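Local coordinates for protein macrolide 2'-phosphotransferase MphH (Brachybacterium faecium, PDB 5UXB) that probably transfers a phosphate group from a guanine nucleotide to the 2'-hydroxyl of macrolide antibiotics, a reaction that confers resistance to them, at residues Leu17-Gly22 / Trp46-Pro51; Leu74-Pro79 / Gly124-Gln129. All blocks are in the same frame, centred on the assembly; numbering follows the deposited sequence. Where two conformers were deposited one is given.

Both contacts lie in a fold of the protein kinase-like phosphotransferase family, in series along the chain. Interaction 1 belongs to the N-terminal lobe, where the loop 17-22 lies against strand 45-51, the strand that carries the GDP-binding Arg49. Interaction 2 lies between the lobes: the loop 74-79, between helix 57-70 and strand 83-84, leans on helix 117-131 of the larger lobe. Their centres are about 26 Å apart and their nearest atoms about 6 Å, without touching. The nucleotide site, empty here, relates to both: the side chain of Leu94, a GDP-binding residue, is about 10 Å from that of Trp46 and about 8 Å from that of Val76.

Interaction 1 (Leu17-Gly22 / Trp46-Pro51); sequences LDLDGG and WVLRLP
Leu17 lays CD1 over the indole of Trp46, joining the loop that follows helix 6-14 to the five-stranded antiparallel sheet of the kinase-like N-terminal lobe. The leucine crosses the ring obliquely: CD1 stands 3.7 Å from the centroid of the five-membered ring of Trp46, 21° off the ring normal, which makes a CH-pi contact over the face. Leu17 CD2 lies at the rim, 3.7 Å from CD2 of Trp46 and close to CE3. This reach depends on the leucine's CG lying anti to the backbone N (chi1 177°), which carries both methyls to the Trp46 side, CD1 over the ring and CD2 above its rim. Leu19 comes to the same indole from another direction, its side chain at about a right angle to that of Trp46, with CD2 3.7 Å from Trp46 CD1. Its other branch turns to Leu48, two residues along the strand from Trp46, and the two leucines meet tip to tip. The contact is thus wholly apolar across the two segments, and largely buried. Leu19 also packs on Ala12 of helix 6-14 and on Ala38 of strand 33-39, so helix, loop and sheet share one core. The intervening Val47 points away from the loop and touches Tyr91, a GDP-binding residue on strand 89-92. Between Leu19 and Leu48, the methyls that meet are the two CD1 atoms, 4.1 Å apart.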
ATOM      1  N   LEU A  17     -17.675 -10.449  20.798  1.00 45.84           N
ATOM      2  CA  LEU A  17     -18.114 -10.747  19.434  1.00 44.11           C
ATOM      3  C   LEU A  17     -18.307 -12.256  19.319  1.00 45.74           C
ATOM      4  O   LEU A  17     -17.337 -13.000  19.143  1.00 46.30           O
ATOM      5  CB  LEU A  17     -17.113 -10.231  18.405  1.00 42.77           C
ATOM      6  CG  LEU A  17     -17.425 -10.547  16.941  1.00 43.52           C
ATOM      7  CD1 LEU A  17     -18.698  -9.846  16.490  1.00 43.23           C
ATOM      8  CD2 LEU A  17     -16.256 -10.171  16.041  1.00 43.25           C
ATOM      9  N   ASP A  18     -19.556 -12.706  19.422  1.00 47.67           N
ATOM     10  CA  ASP A  18     -19.891 -14.122  19.323  0.50 48.17           C
ATOM     11  C   ASP A  18     -20.113 -14.466  17.855  1.00 48.60           C
ATOM     12  O   ASP A  18     -21.071 -13.986  17.238  1.00 49.61           O
ATOM     13  CB  ASP A  18     -21.131 -14.443  20.153  0.50 47.90           C
ATOM     14  CG  ASP A  18     -21.035 -13.926  21.572  0.50 49.38           C
ATOM     15  OD1 ASP A  18     -20.186 -14.432  22.336  0.50 48.37           O
ATOM     16  OD2 ASP A  18     -21.812 -13.015  21.925  0.50 47.15           O
ATOM     17  N   LEU A  19     -19.238 -15.294  17.300  1.00 48.60           N
ATOM     18  CA  LEU A  19     -19.279 -15.668  15.896  1.00 48.13           C
ATOM     19  C   LEU A  19     -19.707 -17.121  15.742  1.00 50.70           C
ATOM     20  O   LEU A  19     -19.559 -17.939  16.655  1.00 50.59           O
ATOM     21  CB  LEU A  19     -17.909 -15.442  15.248  1.00 46.41           C
ATOM     22  CG  LEU A  19     -17.399 -14.002  15.345  1.00 43.78           C
ATOM     23  CD1 LEU A  19     -15.954 -13.885  14.897  1.00 44.81           C
ATOM     24  CD2 LEU A  19     -18.275 -13.072  14.531  1.00 42.69           C
ATOM     25  N   ASP A  20     -20.249 -17.431  14.566  1.00 52.69           N
ATOM     26  CA  ASP A  20     -20.653 -18.793  14.245  1.00 56.01           C
ATOM     27  C   ASP A  20     -19.426 -19.616  13.868  1.00 55.68           C
ATOM     28  O   ASP A  20     -18.575 -19.159  13.098  1.00 54.74           O
ATOM     29  CB  ASP A  20     -21.672 -18.788  13.104  1.00 60.82           C
ATOM     30  CG  ASP A  20     -22.205 -20.174  12.788  1.00 67.71           C
ATOM     31  OD1 ASP A  20     -21.522 -20.926  12.060  1.00 71.42           O
ATOM     32  OD2 ASP A  20     -23.313 -20.507  13.262  1.00 68.93           O
ATOM     33  N   GLY A  21     -19.336 -20.829  14.415  1.00 56.54           N
ATOM     34  CA  GLY A  21     -18.169 -21.657  14.153  1.00 59.57           C
ATOM     35  C   GLY A  21     -18.127 -22.179  12.730  1.00 65.88           C
ATOM     36  O   GLY A  21     -17.088 -22.125  12.065  1.00 67.21           O
ATOM     37  N   GLY A  22     -19.261 -22.688  12.240  1.00 70.24           N
ATOM     38  CA  GLY A  22     -19.307 -23.291  10.921  1.00 74.83           C
ATOM     39  C   GLY A  22     -18.958 -22.350   9.787  1.00 73.29           C
ATOM     40  O   GLY A  22     -18.509 -22.806   8.731  1.00 77.14           O
ATOM     41  N   TRP A  46     -17.313 -10.513   9.471  1.00 54.24           N
ATOM     42  CA  TRP A  46     -16.243  -9.978  10.300  1.00 53.13           C
ATOM     43  C   TRP A  46     -14.889 -10.461   9.805  1.00 54.18           C
ATOM     44  O   TRP A  46     -14.752 -11.591   9.326  1.00 55.67           O
ATOM     45  CB  TRP A  46     -16.437 -10.373  11.767  1.00 51.36           C
ATOM     46  CG  TRP A  46     -17.546  -9.621  12.421  1.00 52.31           C
ATOM     47  CD1 TRP A  46     -18.859  -9.986  12.486  1.00 56.07           C
ATOM     48  CD2 TRP A  46     -17.446  -8.358  13.088  1.00 51.31           C
ATOM     49  NE1 TRP A  46     -19.582  -9.031  13.160  1.00 57.15           N
ATOM     50  CE2 TRP A  46     -18.737  -8.021  13.538  1.00 54.12           C
ATOM     51  CE3 TRP A  46     -16.389  -7.482  13.350  1.00 49.28           C
ATOM     52  CZ2 TRP A  46     -18.998  -6.845  14.238  1.00 52.18           C
ATOM     53  CZ3 TRP A  46     -16.651  -6.316  14.043  1.00 48.80           C
ATOM     54  CH2 TRP A  46     -17.945  -6.008  14.479  1.00 49.71           C
ATOM     55  N   VAL A  47     -13.892  -9.589   9.927  1.00 52.74           N
ATOM     56  CA  VAL A  47     -12.509  -9.895   9.581  1.00 52.83           C
ATOM     57  C   VAL A  47     -11.695  -9.863  10.865  1.00 48.92           C
ATOM     58  O   VAL A  47     -11.687  -8.854  11.580  1.00 45.88           O
ATOM     59  CB  VAL A  47     -11.950  -8.904   8.548  1.00 53.40           C
ATOM     60  CG1 VAL A  47     -10.515  -9.259   8.192  1.00 52.60           C
ATOM     61  CG2 VAL A  47     -12.829  -8.884   7.305  1.00 55.45           C
ATOM     62  N   LEU A  48     -11.017 -10.968  11.164  1.00 49.29           N
ATOM     63  CA  LEU A  48     -10.180 -11.081  12.350  1.00 46.85           C
ATOM     64  C   LEU A  48      -8.717 -10.981  11.939  1.00 47.78           C
ATOM     65  O   LEU A  48      -8.240 -11.783  11.132  1.00 50.67           O
ATOM     66  CB  LEU A  48     -10.436 -12.400  13.079  1.00 46.52           C
ATOM     67  CG  LEU A  48     -11.866 -12.701  13.534  1.00 47.63           C
ATOM     68  CD1 LEU A  48     -11.871 -13.864  14.512  1.00 50.02           C
ATOM     69  CD2 LEU A  48     -12.510 -11.474  14.158  1.00 45.71           C
ATOM     70  N   ARG A  49      -8.013  -9.996  12.487  1.00 46.73           N
ATOM     71  CA  ARG A  49      -6.577  -9.835  12.279  1.00 47.66           C
ATOM     72  C   ARG A  49      -5.875 -10.232  13.570  1.00 47.60           C
ATOM     73  O   ARG A  49      -5.937  -9.502  14.566  1.00 46.02           O
ATOM     74  CB  ARG A  49      -6.234  -8.401  11.879  1.00 48.61           C
ATOM     75  CG  ARG A  49      -7.021  -7.878  10.689  1.00 51.95           C
ATOM     76  CD  ARG A  49      -6.106  -7.553   9.517  1.00 55.24           C
ATOM     77  NE  ARG A  49      -4.984  -6.705   9.911  1.00 57.17           N
ATOM     78  CZ  ARG A  49      -5.061  -5.389  10.083  1.00 58.33           C
ATOM     79  NH1 ARG A  49      -6.214  -4.759   9.895  1.00 59.19           N
ATOM     80  NH2 ARG A  49      -3.986  -4.702  10.442  1.00 58.38           N
ATOM     81  N   LEU A  50      -5.216 -11.390  13.557  1.00 50.15           N
ATOM     82  CA  LEU A  50      -4.554 -11.891  14.751  1.00 52.76           C
ATOM     83  C   LEU A  50      -3.064 -11.606  14.661  1.00 53.55           C
ATOM     84  O   LEU A  50      -2.376 -12.216  13.829  1.00 55.63           O
ATOM     85  CB  LEU A  50      -4.805 -13.387  14.922  1.00 57.40           C
ATOM     86  CG  LEU A  50      -5.921 -13.743  15.909  1.00 59.45           C
ATOM     87  CD1 LEU A  50      -7.264 -13.203  15.429  1.00 58.62           C
ATOM     88  CD2 LEU A  50      -5.994 -15.245  16.138  1.00 62.34           C
ATOM     89  N   PRO A  51      -2.528 -10.699  15.476  1.00 53.63           N
ATOM     90  CA  PRO A  51      -1.093 -10.394  15.408  1.00 54.54           C
ATOM     91  C   PRO A  51      -0.242 -11.617  15.716  1.00 57.40           C
ATOM     92  O   PRO A  51      -0.429 -12.288  16.733  1.00 57.38           O
ATOM     93  CB  PRO A  51      -0.914  -9.298  16.468  1.00 52.49           C
ATOM     94  CG  PRO A  51      -2.120  -9.395  17.343  1.00 52.33           C
ATOM     95  CD  PRO A  51      -3.230  -9.862  16.461  1.00 52.11           C
TER

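Interaction 2 (Leu74-Pro79 / Gly124-Gln129); sequences LDVAVP and GSVVAQ
Val76 sets its methyl groups against those of Val126, the two side chains crossing at about a right angle. The closest pair is Val76 CG1 and Val126 CG2 at 3.6 Å, and Val76 CG2 approaches Val126 CG1 to 3.9 Å. Val126 keeps its CG1 anti to the backbone N, which turns both methyls toward Val76. Leu74 adds a looser touch, its CD2 4.0 Å from the carbonyl O of Val126. In the kinase-like fold this is where a loop leading out of helix 57-70 meets helix 117-131 of the larger lobe; strand 208-212 completes the apolar patch, with Val212 against Val76 and Ile209 against Val126. Nearly one helical turn further on, Gln129 meets the more exposed Asp75. The backbone N of Asp75 donates to Gln129 OE1 over 3.2 Å, fairly straight at 161° but tilted 34° from the carbonyl plane. The glutamine reaches it with its chain extended beyond CG. Its amide and the carboxylate of Asp75 are turned 70° apart, with Gln129 NE2 lying 3.2 Å from Asp75 OD1.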
ATOM      1  N   LEU A  74     -13.175  10.194   2.934  1.00 56.49           N
ATOM      2  CA  LEU A  74     -13.189   9.396   1.717  1.00 57.83           C
ATOM      3  C   LEU A  74     -14.599   8.913   1.419  1.00 62.78           C
ATOM      4  O   LEU A  74     -15.357   8.573   2.333  1.00 62.25           O
ATOM      5  CB  LEU A  74     -12.255   8.187   1.825  1.00 53.32           C
ATOM      6  CG  LEU A  74     -10.753   8.441   1.885  1.00 48.82           C
ATOM      7  CD1 LEU A  74     -10.178   7.591   2.982  1.00 45.86           C
ATOM      8  CD2 LEU A  74     -10.092   8.113   0.559  1.00 48.24           C
ATOM      9  N   ASP A  75     -14.939   8.876   0.130  1.00 67.18           N
ATOM     10  CA  ASP A  75     -16.224   8.320  -0.277  1.00 69.69           C
ATOM     11  C   ASP A  75     -16.216   6.799  -0.226  1.00 67.81           C
ATOM     12  O   ASP A  75     -17.262   6.183   0.007  1.00 68.91           O
ATOM     13  CB  ASP A  75     -16.585   8.801  -1.682  1.00 75.76           C
ATOM     14  CG  ASP A  75     -16.848  10.293  -1.739  1.00 81.91           C
ATOM     15  OD1 ASP A  75     -16.889  10.849  -2.856  1.00 85.75           O
ATOM     16  OD2 ASP A  75     -17.016  10.909  -0.665  1.00 82.87           O
ATOM     17  N   VAL A  76     -15.058   6.178  -0.440  1.00 62.28           N
ATOM     18  CA  VAL A  76     -14.935   4.726  -0.416  1.00 57.91           C
ATOM     19  C   VAL A  76     -14.718   4.268   1.017  1.00 54.90           C
ATOM     20  O   VAL A  76     -14.190   5.003   1.861  1.00 53.07           O
ATOM     21  CB  VAL A  76     -13.797   4.247  -1.344  1.00 54.14           C
ATOM     22  CG1 VAL A  76     -14.111   4.602  -2.788  1.00 53.61           C
ATOM     23  CG2 VAL A  76     -12.467   4.847  -0.912  1.00 50.42           C
ATOM     24  N   ALA A  77     -15.130   3.034   1.295  1.00 54.01           N
ATOM     25  CA  ALA A  77     -15.077   2.511   2.648  1.00 41.41           C
ATOM     26  C   ALA A  77     -13.636   2.244   3.078  1.00 43.93           C
ATOM     27  O   ALA A  77     -12.735   2.041   2.259  1.00 45.76           O
ATOM     28  CB  ALA A  77     -15.905   1.232   2.761  1.00 44.44           C
ATOM     29  N   VAL A  78     -13.431   2.250   4.389  1.00 40.43           N
ATOM     30  CA  VAL A  78     -12.120   2.029   4.991  1.00 38.52           C
ATOM     31  C   VAL A  78     -12.358   1.212   6.256  1.00 38.03           C
ATOM     32  O   VAL A  78     -13.347   1.460   6.960  1.00 38.94           O
ATOM     33  CB  VAL A  78     -11.412   3.367   5.264  1.00 38.63           C
ATOM     34  CG1 VAL A  78     -10.444   3.257   6.427  1.00 37.84           C
ATOM     35  CG2 VAL A  78     -10.690   3.849   4.009  1.00 36.64           C
ATOM     36  N   PRO A  79     -11.505   0.209   6.568  1.00 37.38           N
ATOM     37  CA  PRO A  79     -11.791  -0.693   7.696  1.00 37.36           C
ATOM     38  C   PRO A  79     -12.159   0.023   8.987  1.00 38.62           C
ATOM     39  O   PRO A  79     -11.360   0.782   9.544  1.00 39.19           O
ATOM     40  CB  PRO A  79     -10.482  -1.478   7.849  1.00 36.00           C
ATOM     41  CG  PRO A  79      -9.906  -1.495   6.479  1.00 36.73           C
ATOM     42  CD  PRO A  79     -10.264  -0.165   5.865  1.00 37.26           C
ATOM     43  N   GLY A 124      -8.248   7.537  -9.793  1.00 38.16           N
ATOM     44  CA  GLY A 124      -7.870   8.940  -9.735  1.00 41.93           C
ATOM     45  C   GLY A 124      -8.747   9.763  -8.814  1.00 44.03           C
ATOM     46  O   GLY A 124      -8.300  10.774  -8.267  1.00 44.31           O
ATOM     47  N   SER A 125     -10.000   9.347  -8.623  1.00 46.62           N
ATOM     48  CA  SER A 125     -10.885  10.051  -7.703  1.00 50.15           C
ATOM     49  C   SER A 125     -10.579   9.699  -6.252  1.00 47.05           C
ATOM     50  O   SER A 125     -10.563  10.582  -5.387  1.00 48.16           O
ATOM     51  CB  SER A 125     -12.344   9.736  -8.031  1.00 54.83           C
ATOM     52  OG  SER A 125     -12.672  10.153  -9.344  1.00 59.12           O
ATOM     53  N   VAL A 126     -10.336   8.417  -5.970  1.00 42.69           N
ATOM     54  CA  VAL A 126     -10.021   7.998  -4.605  1.00 40.40           C
ATOM     55  C   VAL A 126      -8.691   8.597  -4.164  1.00 39.58           C
ATOM     56  O   VAL A 126      -8.558   9.106  -3.044  1.00 39.54           O
ATOM     57  CB  VAL A 126     -10.006   6.462  -4.508  1.00 36.92           C
ATOM     58  CG1 VAL A 126      -9.515   6.017  -3.136  1.00 35.01           C
ATOM     59  CG2 VAL A 126     -11.385   5.902  -4.802  1.00 36.88           C
ATOM     60  N   VAL A 127      -7.689   8.548  -5.044  1.00 38.08           N
ATOM     61  CA  VAL A 127      -6.370   9.078  -4.713  1.00 35.34           C
ATOM     62  C   VAL A 127      -6.435  10.584  -4.501  1.00 38.15           C
ATOM     63  O   VAL A 127      -5.794  11.128  -3.591  1.00 38.80           O
ATOM     64  CB  VAL A 127      -5.360   8.703  -5.813  1.00 32.54           C
ATOM     65  CG1 VAL A 127      -4.028   9.389  -5.578  1.00 31.16           C
ATOM     66  CG2 VAL A 127      -5.181   7.201  -5.870  1.00 30.83           C
ATOM     67  N   ALA A 128      -7.212  11.284  -5.332  1.00 39.04           N
ATOM     68  CA  ALA A 128      -7.340  12.730  -5.184  1.00 38.12           C
ATOM     69  C   ALA A 128      -7.949  13.092  -3.838  1.00 37.75           C
ATOM     70  O   ALA A 128      -7.519  14.057  -3.193  1.00 38.87           O
ATOM     71  CB  ALA A 128      -8.177  13.306  -6.326  1.00 39.09           C
ATOM     72  N   GLN A 129      -8.950  12.328  -3.394  1.00 37.08           N
ATOM     73  CA  GLN A 129      -9.573  12.603  -2.104  1.00 38.55           C
ATOM     74  C   GLN A 129      -8.617  12.315  -0.956  1.00 36.53           C
ATOM     75  O   GLN A 129      -8.557  13.075   0.017  1.00 37.91           O
ATOM     76  CB  GLN A 129     -10.852  11.782  -1.954  1.00 41.25           C
ATOM     77  CG  GLN A 129     -12.032  12.335  -2.732  1.00 49.52           C
ATOM     78  CD  GLN A 129     -13.349  11.715  -2.307  1.00 56.37           C
ATOM     79  OE1 GLN A 129     -13.480  10.493  -2.235  1.00 55.20           O
ATOM     80  NE2 GLN A 129     -14.336  12.561  -2.023  1.00 62.38           N
TER